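Local coordinates for ribonuclease P protein component 3 (Thermococcus kodakarensis KOD1, PDB 3WYZ) that probably forms part of ribonuclease P, the RNA-protein complex that matures transfer RNA by cleaving the 5' extension from its precursors, at residues E22-A27 and V34-K39; I137-S142 and M160-L165; Q154-M159 and I196-E201; V171-T176 and N210-T215. One frame throughout, in Å; residues are numbered along the deposited sequence.

How the contacts relate
Three of the four contacts reach the parallel sheet of a TIM barrel-like fold; contact 3 joins two of its outer helices. All are buried, contact 3 lying farthest from the chain's centre. Contacts 1 and 2 each set a helix against a strand, about 21 Å apart, centre to centre, on opposite sides of the chain's centre. The first centres on an imidazole, the second on apolar groups alone. In contact 3 helix 149-168, also used by contact 2, meets the end of helix 188-198, bordered by an exposed asparagine. Contact 4, its strand hydrogen-bonded to that of contact 2, is more polar: an arginine and a tyrosine overlap beside the seam between the outermost strands.

Contact 1: residues E22-A27 and V34-K39; sequences EAHELA and VVFTKK
Val34 meets helix 21-30 with both of its methyl groups. CG1 rests over one face of the His24 ring in a CH-pi contact, 4.0 Å from the ring centroid and 28° off the normal. The other branch, CG2, turns to Ala27, one helical turn further along, and touches its CB at 4.0 Å and its carbonyl O at 3.7 Å. The backbone of Val34 takes part as well, since its carbonyl O lies 3.3 Å from His24 CE1, at the rim of the imidazole. With CG anti to the backbone N (chi1 -171°), the histidine ring extends from the helix to reach this spot. Val35, next along the strand, brings its carbonyl carbon near the plane of the ring at its edge.

Helix and strand run almost exactly antiparallel, at 175°, as successive elements of a beta-alpha-beta unit in which helix 21-30 connects the parallel strands 14-18 and 33-41 of the TIM barrel-like fold. Further along, Phe36 puts its CB 3.7 Å from His24 ND1, and that nitrogen also lies near the plane of the phenyl ring, at its edge. Tyr62 joins both aromatic residues, stacking on Phe36 and meeting His24 edge-to-face. Buried among carbons, His24 ND1 has no polar partner in the model.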
loop_
_atom_site.group_PDB
_atom_site.type_symbol
_atom_site.label_atom_id
_atom_site.label_comp_id
_atom_site.label_asym_id
_atom_site.label_seq_id
_atom_site.Cartn_x
_atom_site.Cartn_y
_atom_site.Cartn_z
ATOM N N GLU A 22 7.305 -5.693 16.205
ATOM C CA GLU A 22 7.434 -7.152 16.208
ATOM C C GLU A 22 7.096 -7.757 14.846
ATOM O O GLU A 22 7.691 -8.752 14.438
ATOM C CB GLU A 22 6.547 -7.780 17.288
ATOM C CG GLU A 22 6.976 -7.452 18.709
ATOM C CD GLU A 22 6.196 -8.237 19.749
ATOM O OE1 GLU A 22 6.003 -9.458 19.550
ATOM O OE2 GLU A 22 5.780 -7.633 20.768
ATOM N N ALA A 23 6.127 -7.156 14.162
ATOM C CA ALA A 23 5.759 -7.565 12.810
ATOM C C ALA A 23 6.940 -7.371 11.856
ATOM O O ALA A 23 7.225 -8.233 11.027
ATOM C CB ALA A 23 4.551 -6.765 12.328
ATOM N N HIS A 24 7.619 -6.235 11.995
ATOM C CA HIS A 24 8.784 -5.915 11.176
ATOM C C HIS A 24 9.928 -6.912 11.386
ATOM O O HIS A 24 10.470 -7.437 10.418
ATOM C CB HIS A 24 9.267 -4.499 11.482
ATOM C CG HIS A 24 10.325 -4.011 10.545
ATOM N ND1 HIS A 24 10.053 -3.156 9.498
ATOM C CD2 HIS A 24 11.656 -4.255 10.497
ATOM C CE1 HIS A 24 11.172 -2.893 8.849
ATOM N NE2 HIS A 24 12.157 -3.554 9.431
ATOM N N GLU A 25 10.287 -7.165 12.645
ATOM C CA GLU A 25 11.362 -8.115 12.963
ATOM C C GLU A 25 11.031 -9.528 12.481
ATOM O O GLU A 25 11.918 -10.268 12.046
ATOM C CB GLU A 25 11.655 -8.130 14.465
ATOM C CG GLU A 25 12.964 -8.835 14.851
ATOM C CD GLU A 25 12.816 -10.322 15.168
ATOM O OE1 GLU A 25 13.847 -10.970 15.477
ATOM O OE2 GLU A 25 11.680 -10.848 15.121
ATOM N N LEU A 26 9.755 -9.898 12.557
ATOM C CA LEU A 26 9.300 -11.203 12.089
ATOM C C LEU A 26 9.358 -11.307 10.566
ATOM O O LEU A 26 9.892 -12.273 10.025
ATOM C CB LEU A 26 7.876 -11.472 12.592
ATOM C CG LEU A 26 7.249 -12.823 12.238
ATOM C CD1 LEU A 26 8.152 -13.972 12.660
ATOM C CD2 LEU A 26 5.866 -12.952 12.876
ATOM N N ALA A 27 8.818 -10.299 9.886
ATOM C CA ALA A 27 8.800 -10.263 8.420
ATOM C C ALA A 27 10.192 -10.221 7.785
ATOM O O ALA A 27 10.367 -10.676 6.652
ATOM C CB ALA A 27 7.983 -9.071 7.936
ATOM N N VAL A 34 11.908 -5.113 3.944
ATOM C CA VAL A 34 10.682 -4.809 4.674
ATOM C C VAL A 34 10.602 -3.308 4.930
ATOM O O VAL A 34 11.488 -2.730 5.556
ATOM C CB VAL A 34 10.595 -5.580 6.010
ATOM C CG1 VAL A 34 9.270 -5.303 6.701
ATOM C CG2 VAL A 34 10.752 -7.076 5.778
ATOM N N VAL A 35 9.540 -2.687 4.424
ATOM C CA VAL A 35 9.294 -1.267 4.624
ATOM C C VAL A 35 8.428 -1.066 5.872
ATOM O O VAL A 35 7.352 -1.638 5.975
ATOM C CB VAL A 35 8.589 -0.663 3.395
ATOM C CG1 VAL A 35 8.296 0.819 3.607
ATOM C CG2 VAL A 35 9.426 -0.879 2.134
ATOM N N PHE A 36 8.912 -0.268 6.822
ATOM C CA PHE A 36 8.132 0.087 8.000
ATOM C C PHE A 36 7.272 1.314 7.711
ATOM O O PHE A 36 7.780 2.357 7.307
ATOM C CB PHE A 36 9.035 0.359 9.203
ATOM C CG PHE A 36 8.273 0.685 10.460
ATOM C CD1 PHE A 36 7.902 1.996 10.744
ATOM C CD2 PHE A 36 7.920 -0.316 11.348
ATOM C CE1 PHE A 36 7.192 2.299 11.894
ATOM C CE2 PHE A 36 7.213 -0.022 12.500
ATOM C CZ PHE A 36 6.850 1.288 12.774
ATOM N N THR A 37 5.968 1.187 7.926
ATOM C CA THR A 37 5.028 2.262 7.646
ATOM C C THR A 37 4.591 2.961 8.935
ATOM O O THR A 37 4.112 2.318 9.873
ATOM C CB THR A 37 3.788 1.717 6.914
ATOM O OG1 THR A 37 4.189 1.133 5.663
ATOM C CG2 THR A 37 2.781 2.829 6.657
ATOM N N LYS A 38 4.783 4.276 8.983
ATOM C CA LYS A 38 4.285 5.087 10.085
ATOM C C LYS A 38 2.896 5.597 9.715
ATOM O O LYS A 38 2.734 6.329 8.740
ATOM C CB LYS A 38 5.220 6.266 10.358
ATOM C CG LYS A 38 4.798 7.139 11.532
ATOM C CD LYS A 38 5.441 8.515 11.464
ATOM C CE LYS A 38 5.074 9.367 12.673
ATOM N NZ LYS A 38 3.621 9.678 12.753
ATOM N N LYS A 39 1.900 5.198 10.493
ATOM C CA LYS A 39 0.526 5.624 10.274
ATOM C C LYS A 39 0.362 7.046 10.803
ATOM O O LYS A 39 0.762 7.344 11.930
ATOM C CB LYS A 39 -0.433 4.660 10.968
ATOM C CG LYS A 39 -1.877 4.769 10.509
ATOM C CD LYS A 39 -2.655 3.512 10.869
ATOM C CE LYS A 39 -4.124 3.642 10.508
ATOM N NZ LYS A 39 -4.861 2.362 10.695
#

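Contact 2: residues I137-S142 and M160-L165; sequences IGFSLS and MKTWQL
Phe139 pushes the far end of its ring against the helix at Thr162 and Trp163, in a strand-to-helix contact of the TIM barrel-like fold. Helix 149-168 lies on the beta-alpha-beta crossover from strand 136-140 to strand 173-176, after the short helix 142-145, and runs back across the first strand at -150°. The ring atom CZ lies 3.9 Å from Trp163 CA and 4.2 Å from Trp163 CB, so it is the base of the tryptophan, not its indole, that is touched. Thr162 contributes its methyl group: CG2 sits 4.0 Å from Phe139 CZ and 4.1 Å from Ile137 CG2, bridging two strand residues that point to the same side of the sheet. Farther out, Trp114 meets the Phe139 ring, and Arg173 of the next strand touches both Phe139 and Trp163. The threonine is oriented by its own helix. Its CG2 stands anti to the backbone N while OG1, at chi1 -58°, is hydrogen-bonded to the carbonyl O of Phe158.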
loop_
_atom_site.group_PDB
_atom_site.type_symbol
_atom_site.label_atom_id
_atom_site.label_comp_id
_atom_site.label_asym_id
_atom_site.label_seq_id
_atom_site.Cartn_x
_atom_site.Cartn_y
_atom_site.Cartn_z
ATOM N N ILE A 137 -1.073 0.643 -6.802
ATOM C CA ILE A 137 -2.195 0.227 -5.961
ATOM C C ILE A 137 -1.733 -0.829 -4.975
ATOM O O ILE A 137 -1.195 -1.853 -5.383
ATOM C CB ILE A 137 -3.363 -0.329 -6.794
ATOM C CG1 ILE A 137 -3.865 0.731 -7.777
ATOM C CG2 ILE A 137 -4.510 -0.784 -5.894
ATOM C CD1 ILE A 137 -4.478 1.962 -7.129
ATOM N N GLY A 138 -1.967 -0.570 -3.687
ATOM C CA GLY A 138 -1.651 -1.508 -2.620
ATOM C C GLY A 138 -2.815 -2.410 -2.249
ATOM O O GLY A 138 -3.831 -1.947 -1.737
ATOM N N PHE A 139 -2.656 -3.705 -2.500
ATOM C CA PHE A 139 -3.647 -4.704 -2.124
ATOM C C PHE A 139 -3.336 -5.244 -0.738
ATOM O O PHE A 139 -2.529 -6.169 -0.595
ATOM C CB PHE A 139 -3.666 -5.855 -3.137
ATOM C CG PHE A 139 -4.221 -5.472 -4.472
ATOM C CD1 PHE A 139 -3.399 -4.958 -5.448
ATOM C CD2 PHE A 139 -5.566 -5.628 -4.745
ATOM C CE1 PHE A 139 -3.907 -4.600 -6.681
ATOM C CE2 PHE A 139 -6.086 -5.272 -5.974
ATOM C CZ PHE A 139 -5.255 -4.758 -6.944
ATOM N N SER A 140 -3.977 -4.661 0.278
ATOM C CA SER A 140 -3.728 -5.029 1.670
ATOM C C SER A 140 -4.497 -6.291 2.033
ATOM O O SER A 140 -5.664 -6.427 1.700
ATOM C CB SER A 140 -4.124 -3.886 2.613
ATOM O OG SER A 140 -5.536 -3.725 2.658
ATOM N N LEU A 141 -3.833 -7.206 2.728
ATOM C CA LEU A 141 -4.476 -8.402 3.259
ATOM C C LEU A 141 -5.202 -8.128 4.588
ATOM O O LEU A 141 -6.079 -8.895 4.979
ATOM C CB LEU A 141 -3.430 -9.503 3.438
ATOM C CG LEU A 141 -3.832 -10.830 4.082
ATOM C CD1 LEU A 141 -5.000 -11.510 3.375
ATOM C CD2 LEU A 141 -2.629 -11.756 4.119
ATOM N N SER A 142 -4.847 -7.029 5.260
ATOM C CA SER A 142 -5.330 -6.720 6.613
ATOM C C SER A 142 -6.854 -6.796 6.807
ATOM O O SER A 142 -7.311 -7.413 7.764
ATOM C CB SER A 142 -4.835 -5.335 7.060
ATOM O OG SER A 142 -4.895 -5.222 8.464
ATOM N N MET A 160 -11.076 -8.033 -6.666
ATOM C CA MET A 160 -11.180 -8.574 -8.020
ATOM C C MET A 160 -11.473 -7.479 -9.046
ATOM O O MET A 160 -10.854 -7.458 -10.102
ATOM C CB MET A 160 -12.258 -9.658 -8.095
ATOM C CG MET A 160 -11.883 -10.951 -7.388
ATOM S SD MET A 160 -13.265 -12.106 -7.273
ATOM C CE MET A 160 -12.689 -13.242 -6.009
ATOM N N LYS A 161 -12.407 -6.581 -8.737
ATOM C CA LYS A 161 -12.752 -5.479 -9.649
ATOM C C LYS A 161 -11.562 -4.539 -9.855
ATOM O O LYS A 161 -11.278 -4.121 -10.977
ATOM C CB LYS A 161 -13.954 -4.669 -9.137
ATOM C CG LYS A 161 -15.272 -5.435 -9.076
ATOM C CD LYS A 161 -16.469 -4.535 -9.375
ATOM C CE LYS A 161 -17.776 -5.101 -8.825
ATOM N NZ LYS A 161 -18.977 -4.532 -9.509
ATOM N N THR A 162 -10.879 -4.208 -8.764
ATOM C CA THR A 162 -9.716 -3.340 -8.816
ATOM C C THR A 162 -8.560 -3.998 -9.572
ATOM O O THR A 162 -7.868 -3.340 -10.349
ATOM C CB THR A 162 -9.252 -2.948 -7.405
ATOM O OG1 THR A 162 -10.325 -2.296 -6.710
ATOM C CG2 THR A 162 -8.071 -2.020 -7.466
ATOM N N TRP A 163 -8.345 -5.288 -9.346
ATOM C CA TRP A 163 -7.291 -6.008 -10.061
ATOM C C TRP A 163 -7.526 -5.980 -11.573
ATOM O O TRP A 163 -6.610 -5.710 -12.333
ATOM C CB TRP A 163 -7.175 -7.455 -9.571
ATOM C CG TRP A 163 -6.457 -8.354 -10.542
ATOM C CD1 TRP A 163 -6.963 -9.449 -11.163
ATOM C CD2 TRP A 163 -5.112 -8.203 -11.024
ATOM N NE1 TRP A 163 -6.017 -10.007 -11.994
ATOM C CE2 TRP A 163 -4.874 -9.257 -11.932
ATOM C CE3 TRP A 163 -4.095 -7.274 -10.782
ATOM C CZ2 TRP A 163 -3.651 -9.424 -12.591
ATOM C CZ3 TRP A 163 -2.873 -7.437 -11.441
ATOM C CH2 TRP A 163 -2.668 -8.507 -12.342
ATOM N N GLN A 164 -8.754 -6.253 -12.002
ATOM C CA GLN A 164 -9.093 -6.300 -13.426
ATOM C C GLN A 164 -8.825 -4.961 -14.111
ATOM O O GLN A 164 -8.400 -4.914 -15.255
ATOM C CB GLN A 164 -10.565 -6.691 -13.615
ATOM C CG GLN A 164 -10.889 -8.135 -13.245
ATOM C CD GLN A 164 -12.385 -8.394 -13.119
ATOM O OE1 GLN A 164 -13.174 -7.938 -13.940
ATOM N NE2 GLN A 164 -12.776 -9.135 -12.091
ATOM N N LEU A 165 -9.099 -3.871 -13.390
ATOM C CA LEU A 165 -8.829 -2.512 -13.869
ATOM C C LEU A 165 -7.330 -2.222 -13.877
ATOM O O LEU A 165 -6.792 -1.772 -14.880
ATOM C CB LEU A 165 -9.547 -1.474 -12.996
ATOM C CG LEU A 165 -11.050 -1.337 -13.244
ATOM C CD1 LEU A 165 -11.730 -0.585 -12.105
ATOM C CD2 LEU A 165 -11.307 -0.648 -14.573
#

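Contact 3: residues Q154-M159 and I196-E201; sequences QILRFM and INIGME
Ile198 drives its CD1 methyl between Leu156 and Met159, and here the packing is tight. CD1 lies 3.3 Å from Met159 CB and 3.4 Å from Leu156 CD2, both closer than carbons usually sit. Beyond CB the extended methionine chain passes CD1 at ordinary distances, Met159 SD at 3.8 Å. The second branch of Ile198, CG2, presses on the helix backbone, 3.1 Å from the carbonyl O of Met159. With CG1 beside the backbone N (chi1 -63°) and CG2 anti to it, the CG1 branch goes to the methionine side chain and CG2 to its backbone.

In the fold this is where helix 188-198 ends against helix 149-168, on the outer layer of the TIM barrel-like domain. The end is a Schellman motif: Gly199 takes a positive phi of 114°, and its N is hydrogen-bonded to Ile196 O at 3.1 Å. Trp163, further along helix 149-168, also touches Ile198.

Toward solvent the contact slackens. Asn197 points to the first helix, yet its CB comes no nearer than 4.6 Å to Leu156 CD2, and both it and Gly199 are exposed.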
loop_
_atom_site.group_PDB
_atom_site.type_symbol
_atom_site.label_atom_id
_atom_site.label_comp_id
_atom_site.label_asym_id
_atom_site.label_seq_id
_atom_site.Cartn_x
_atom_site.Cartn_y
_atom_site.Cartn_z
ATOM N N GLN A 154 -17.271 -9.640 0.302
ATOM C CA GLN A 154 -17.458 -8.282 -0.219
ATOM C C GLN A 154 -16.106 -7.672 -0.581
ATOM O O GLN A 154 -15.941 -7.094 -1.655
ATOM C CB GLN A 154 -18.154 -7.371 0.797
ATOM C CG GLN A 154 -19.422 -7.918 1.437
ATOM C CD GLN A 154 -20.335 -8.630 0.460
ATOM O OE1 GLN A 154 -20.582 -9.844 0.577
ATOM N NE2 GLN A 154 -20.850 -7.882 -0.510
ATOM N N ILE A 155 -15.145 -7.804 0.329
ATOM C CA ILE A 155 -13.784 -7.311 0.112
ATOM C C ILE A 155 -13.143 -7.994 -1.099
ATOM O O ILE A 155 -12.576 -7.324 -1.955
ATOM C CB ILE A 155 -12.883 -7.533 1.352
ATOM C CG1 ILE A 155 -13.394 -6.749 2.582
ATOM C CG2 ILE A 155 -11.445 -7.132 1.052
ATOM C CD1 ILE A 155 -13.224 -5.243 2.508
ATOM N N LEU A 156 -13.240 -9.320 -1.170
ATOM C CA LEU A 156 -12.646 -10.075 -2.282
ATOM C C LEU A 156 -13.217 -9.644 -3.630
ATOM O O LEU A 156 -12.461 -9.522 -4.606
ATOM C CB LEU A 156 -12.828 -11.583 -2.098
ATOM C CG LEU A 156 -11.917 -12.227 -1.047
ATOM C CD1 LEU A 156 -12.440 -13.594 -0.619
ATOM C CD2 LEU A 156 -10.484 -12.339 -1.542
ATOM N N ARG A 157 -14.531 -9.399 -3.687
ATOM C CA ARG A 157 -15.152 -8.886 -4.913
ATOM C C ARG A 157 -14.543 -7.550 -5.332
ATOM O O ARG A 157 -14.259 -7.343 -6.509
ATOM C CB ARG A 157 -16.680 -8.749 -4.775
ATOM C CG ARG A 157 -17.425 -10.071 -4.905
ATOM C CD ARG A 157 -18.936 -9.921 -5.086
ATOM N NE ARG A 157 -19.556 -8.921 -4.201
ATOM C CZ ARG A 157 -19.793 -7.646 -4.523
ATOM N NH1 ARG A 157 -20.365 -6.842 -3.637
ATOM N NH2 ARG A 157 -19.461 -7.157 -5.715
ATOM N N PHE A 158 -14.340 -6.653 -4.367
ATOM C CA PHE A 158 -13.783 -5.330 -4.649
ATOM C C PHE A 158 -12.346 -5.429 -5.129
ATOM O O PHE A 158 -11.934 -4.695 -6.026
ATOM C CB PHE A 158 -13.841 -4.410 -3.416
ATOM C CG PHE A 158 -15.219 -4.258 -2.822
ATOM C CD1 PHE A 158 -16.359 -4.298 -3.616
ATOM C CD2 PHE A 158 -15.369 -4.058 -1.457
ATOM C CE1 PHE A 158 -17.619 -4.151 -3.058
ATOM C CE2 PHE A 158 -16.621 -3.915 -0.892
ATOM C CZ PHE A 158 -17.748 -3.958 -1.689
ATOM N N MET A 159 -11.587 -6.328 -4.513
ATOM C CA MET A 159 -10.209 -6.577 -4.914
ATOM C C MET A 159 -10.128 -7.164 -6.321
ATOM O O MET A 159 -9.215 -6.831 -7.073
ATOM C CB MET A 159 -9.531 -7.518 -3.930
ATOM C CG MET A 159 -9.226 -6.877 -2.591
ATOM S SD MET A 159 -8.376 -8.019 -1.492
ATOM C CE MET A 159 -8.208 -7.016 -0.023
ATOM N N ILE A 196 -3.683 -14.802 -6.314
ATOM C CA ILE A 196 -4.365 -15.840 -7.086
ATOM C C ILE A 196 -5.872 -15.850 -6.793
ATOM O O ILE A 196 -6.673 -15.991 -7.717
ATOM C CB ILE A 196 -3.770 -17.244 -6.818
ATOM C CG1 ILE A 196 -2.312 -17.311 -7.289
ATOM C CG2 ILE A 196 -4.588 -18.326 -7.519
ATOM C CD1 ILE A 196 -1.506 -18.398 -6.607
ATOM N N ASN A 197 -6.254 -15.689 -5.526
ATOM C CA ASN A 197 -7.676 -15.586 -5.152
ATOM C C ASN A 197 -8.390 -14.436 -5.849
ATOM O O ASN A 197 -9.555 -14.551 -6.215
ATOM C CB ASN A 197 -7.835 -15.397 -3.641
ATOM C CG ASN A 197 -7.572 -16.663 -2.856
ATOM O OD1 ASN A 197 -7.047 -17.645 -3.382
ATOM N ND2 ASN A 197 -7.933 -16.642 -1.578
ATOM N N ILE A 198 -7.681 -13.322 -5.999
ATOM C CA ILE A 198 -8.209 -12.116 -6.627
ATOM C C ILE A 198 -8.222 -12.231 -8.150
ATOM O O ILE A 198 -8.850 -11.423 -8.825
ATOM C CB ILE A 198 -7.389 -10.879 -6.167
ATOM C CG1 ILE A 198 -7.530 -10.688 -4.656
ATOM C CG2 ILE A 198 -7.814 -9.605 -6.873
ATOM C CD1 ILE A 198 -8.947 -10.741 -4.151
ATOM N N GLY A 199 -7.531 -13.229 -8.693
ATOM C CA GLY A 199 -7.540 -13.488 -10.133
ATOM C C GLY A 199 -6.221 -13.282 -10.850
ATOM O O GLY A 199 -6.192 -13.260 -12.082
ATOM N N MET A 200 -5.135 -13.128 -10.091
ATOM C CA MET A 200 -3.811 -12.974 -10.673
ATOM C C MET A 200 -3.275 -14.330 -11.124
ATOM O O MET A 200 -3.587 -15.359 -10.535
ATOM C CB MET A 200 -2.851 -12.346 -9.658
ATOM C CG MET A 200 -3.321 -11.011 -9.102
ATOM S SD MET A 200 -2.086 -10.221 -8.058
ATOM C CE MET A 200 -0.917 -9.752 -9.315
ATOM N N GLU A 201 -2.471 -14.326 -12.177
ATOM C CA GLU A 201 -1.761 -15.528 -12.584
ATOM C C GLU A 201 -0.538 -15.635 -11.679
ATOM O O GLU A 201 -0.194 -14.686 -10.965
ATOM C CB GLU A 201 -1.331 -15.461 -14.056
ATOM C CG GLU A 201 -2.471 -15.258 -15.053
ATOM C CD GLU A 201 -3.448 -16.424 -15.126
ATOM O OE1 GLU A 201 -3.143 -17.518 -14.603
ATOM O OE2 GLU A 201 -4.532 -16.244 -15.728
#

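Contact 4: residues V171-T176 and N210-T215; sequences VPRFIT and NFYPRT
Pro172 opens the contact by meeting the Tyr212 ring obliquely, its CA 3.9 Å and its CB 4.1 Å from Tyr212 CD1. Arg173 takes one face of the same ring. Its backbone N sits over that face, and its carbonyl O presses on Tyr212 CB at 3.0 Å. Although the arginine side chain sets off away from the helix, CG wedged between backbone N and carbonyl carbon (chi1 64°) and a bend at chi2 bring the guanidinium back over the hydroxyl end of the ring. The two planes are 29° apart, and Tyr212 OH lies above the guanidinium, 3.3 Å from Arg173 NH1, at an angle too poor for a hydrogen bond. NH1 instead donates to Val171 O at 3.0 Å in a nearly straight bond, in the guanidinium plane, which fixes how the group is turned. Phe211 CD2 covers the opposite face of the tyrosine, over its centre.

Phe174 adds a looser apolar touch, CB to Pro213 CG at 4.2 Å. Phe174 and Pro213 both also touch Met16 of strand 14-18. The last helix, 211-217, thus packs where the outermost strands of the sheet come together through side chains, consistent with the closing side of a TIM barrel-like fold.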
loop_
_atom_site.group_PDB
_atom_site.type_symbol
_atom_site.label_atom_id
_atom_site.label_comp_id
_atom_site.label_asym_id
_atom_site.label_seq_id
_atom_site.Cartn_x
_atom_site.Cartn_y
_atom_site.Cartn_z
ATOM N N VAL A 171 -1.439 -0.555 -14.355
ATOM C CA VAL A 171 -1.122 0.274 -13.193
ATOM C C VAL A 171 -0.164 -0.523 -12.315
ATOM O O VAL A 171 -0.356 -1.727 -12.149
ATOM C CB VAL A 171 -2.379 0.626 -12.365
ATOM C CG1 VAL A 171 -2.020 1.561 -11.212
ATOM C CG2 VAL A 171 -3.446 1.261 -13.239
ATOM N N PRO A 172 0.875 0.127 -11.763
ATOM C CA PRO A 172 1.733 -0.613 -10.835
ATOM C C PRO A 172 0.945 -1.079 -9.616
ATOM O O PRO A 172 -0.050 -0.452 -9.252
ATOM C CB PRO A 172 2.797 0.415 -10.429
ATOM C CG PRO A 172 2.773 1.458 -11.507
ATOM C CD PRO A 172 1.353 1.506 -11.988
ATOM N N ARG A 173 1.380 -2.170 -8.993
ATOM C CA ARG A 173 0.690 -2.700 -7.822
ATOM C C ARG A 173 1.587 -3.590 -6.986
ATOM O O ARG A 173 2.625 -4.052 -7.442
ATOM C CB ARG A 173 -0.564 -3.476 -8.225
ATOM C CG ARG A 173 -0.304 -4.737 -9.046
ATOM C CD ARG A 173 0.033 -4.389 -10.489
ATOM N NE ARG A 173 0.161 -5.564 -11.332
ATOM C CZ ARG A 173 0.196 -5.541 -12.663
ATOM N NH1 ARG A 173 0.116 -4.388 -13.338
ATOM N NH2 ARG A 173 0.311 -6.689 -13.322
ATOM N N PHE A 174 1.168 -3.819 -5.752
ATOM C CA PHE A 174 1.824 -4.781 -4.888
ATOM C C PHE A 174 0.832 -5.373 -3.900
ATOM O O PHE A 174 -0.188 -4.750 -3.591
ATOM C CB PHE A 174 2.997 -4.131 -4.150
ATOM C CG PHE A 174 2.633 -2.890 -3.383
ATOM C CD1 PHE A 174 2.174 -2.971 -2.078
ATOM C CD2 PHE A 174 2.788 -1.639 -3.953
ATOM C CE1 PHE A 174 1.855 -1.829 -1.367
ATOM C CE2 PHE A 174 2.474 -0.492 -3.246
ATOM C CZ PHE A 174 2.000 -0.589 -1.954
ATOM N N ILE A 175 1.130 -6.586 -3.437
ATOM C CA ILE A 175 0.374 -7.213 -2.366
ATOM C C ILE A 175 1.117 -6.952 -1.063
ATOM O O ILE A 175 2.344 -7.054 -1.018
ATOM C CB ILE A 175 0.238 -8.741 -2.547
ATOM C CG1 ILE A 175 -0.287 -9.103 -3.946
ATOM C CG2 ILE A 175 -0.648 -9.329 -1.455
ATOM C CD1 ILE A 175 -1.626 -8.504 -4.303
ATOM N N THR A 176 0.371 -6.640 -0.005
ATOM C CA THR A 176 0.968 -6.415 1.304
ATOM C C THR A 176 0.044 -6.827 2.444
ATOM O O THR A 176 -1.168 -6.860 2.290
ATOM C CB THR A 176 1.405 -4.947 1.484
ATOM O OG1 THR A 176 1.990 -4.782 2.778
ATOM C CG2 THR A 176 0.225 -3.984 1.324
ATOM N N ASN A 210 7.824 -8.790 -6.101
ATOM C CA ASN A 210 9.204 -8.764 -6.578
ATOM C C ASN A 210 9.457 -7.519 -7.424
ATOM O O ASN A 210 10.053 -6.541 -6.949
ATOM C CB ASN A 210 9.494 -10.058 -7.354
ATOM C CG ASN A 210 10.946 -10.190 -7.788
ATOM O OD1 ASN A 210 11.691 -9.212 -7.861
ATOM N ND2 ASN A 210 11.353 -11.419 -8.083
ATOM N N PHE A 211 8.963 -7.535 -8.656
ATOM C CA PHE A 211 9.310 -6.515 -9.643
ATOM C C PHE A 211 8.767 -5.125 -9.319
ATOM O O PHE A 211 9.493 -4.140 -9.424
ATOM C CB PHE A 211 8.835 -6.956 -11.029
ATOM C CG PHE A 211 9.038 -5.923 -12.087
ATOM C CD1 PHE A 211 10.307 -5.670 -12.591
ATOM C CD2 PHE A 211 7.963 -5.193 -12.578
ATOM C CE1 PHE A 211 10.503 -4.708 -13.570
ATOM C CE2 PHE A 211 8.152 -4.233 -13.555
ATOM C CZ PHE A 211 9.423 -3.987 -14.050
ATOM N N TYR A 212 7.497 -5.041 -8.943
ATOM C CA TYR A 212 6.864 -3.740 -8.712
ATOM C C TYR A 212 7.340 -3.021 -7.453
ATOM O O TYR A 212 7.498 -1.804 -7.481
ATOM C CB TYR A 212 5.340 -3.863 -8.723
ATOM C CG TYR A 212 4.787 -4.084 -10.110
ATOM C CD1 TYR A 212 4.786 -3.058 -11.050
ATOM C CD2 TYR A 212 4.296 -5.324 -10.495
ATOM C CE1 TYR A 212 4.292 -3.258 -12.323
ATOM C CE2 TYR A 212 3.810 -5.536 -11.771
ATOM C CZ TYR A 212 3.806 -4.502 -12.680
ATOM O OH TYR A 212 3.314 -4.715 -13.948
ATOM N N PRO A 213 7.554 -3.752 -6.346
ATOM C CA PRO A 213 8.199 -3.130 -5.190
ATOM C C PRO A 213 9.610 -2.597 -5.497
ATOM O O PRO A 213 9.984 -1.532 -4.999
ATOM C CB PRO A 213 8.253 -4.273 -4.179
ATOM C CG PRO A 213 7.057 -5.094 -4.499
ATOM C CD PRO A 213 6.976 -5.064 -5.999
ATOM N N ARG A 214 10.371 -3.325 -6.316
ATOM C CA ARG A 214 11.706 -2.884 -6.754
ATOM C C ARG A 214 11.685 -1.547 -7.506
ATOM O O ARG A 214 12.651 -0.788 -7.463
ATOM C CB ARG A 214 12.359 -3.946 -7.641
ATOM C CG ARG A 214 12.949 -5.135 -6.890
ATOM C CD ARG A 214 13.136 -6.343 -7.810
ATOM N NE ARG A 214 13.714 -5.977 -9.106
ATOM C CZ ARG A 214 13.630 -6.706 -10.222
ATOM N NH1 ARG A 214 12.997 -7.876 -10.239
ATOM N NH2 ARG A 214 14.193 -6.257 -11.337
ATOM N N THR A 215 10.585 -1.271 -8.197
ATOM C CA THR A 215 10.393 -0.009 -8.917
ATOM C C THR A 215 10.212 1.200 -7.988
ATOM O O THR A 215 10.342 2.344 -8.427
ATOM C CB THR A 215 9.177 -0.138 -9.868
ATOM O OG1 THR A 215 9.425 -1.206 -10.791
ATOM C CG2 THR A 215 8.906 1.141 -10.649
#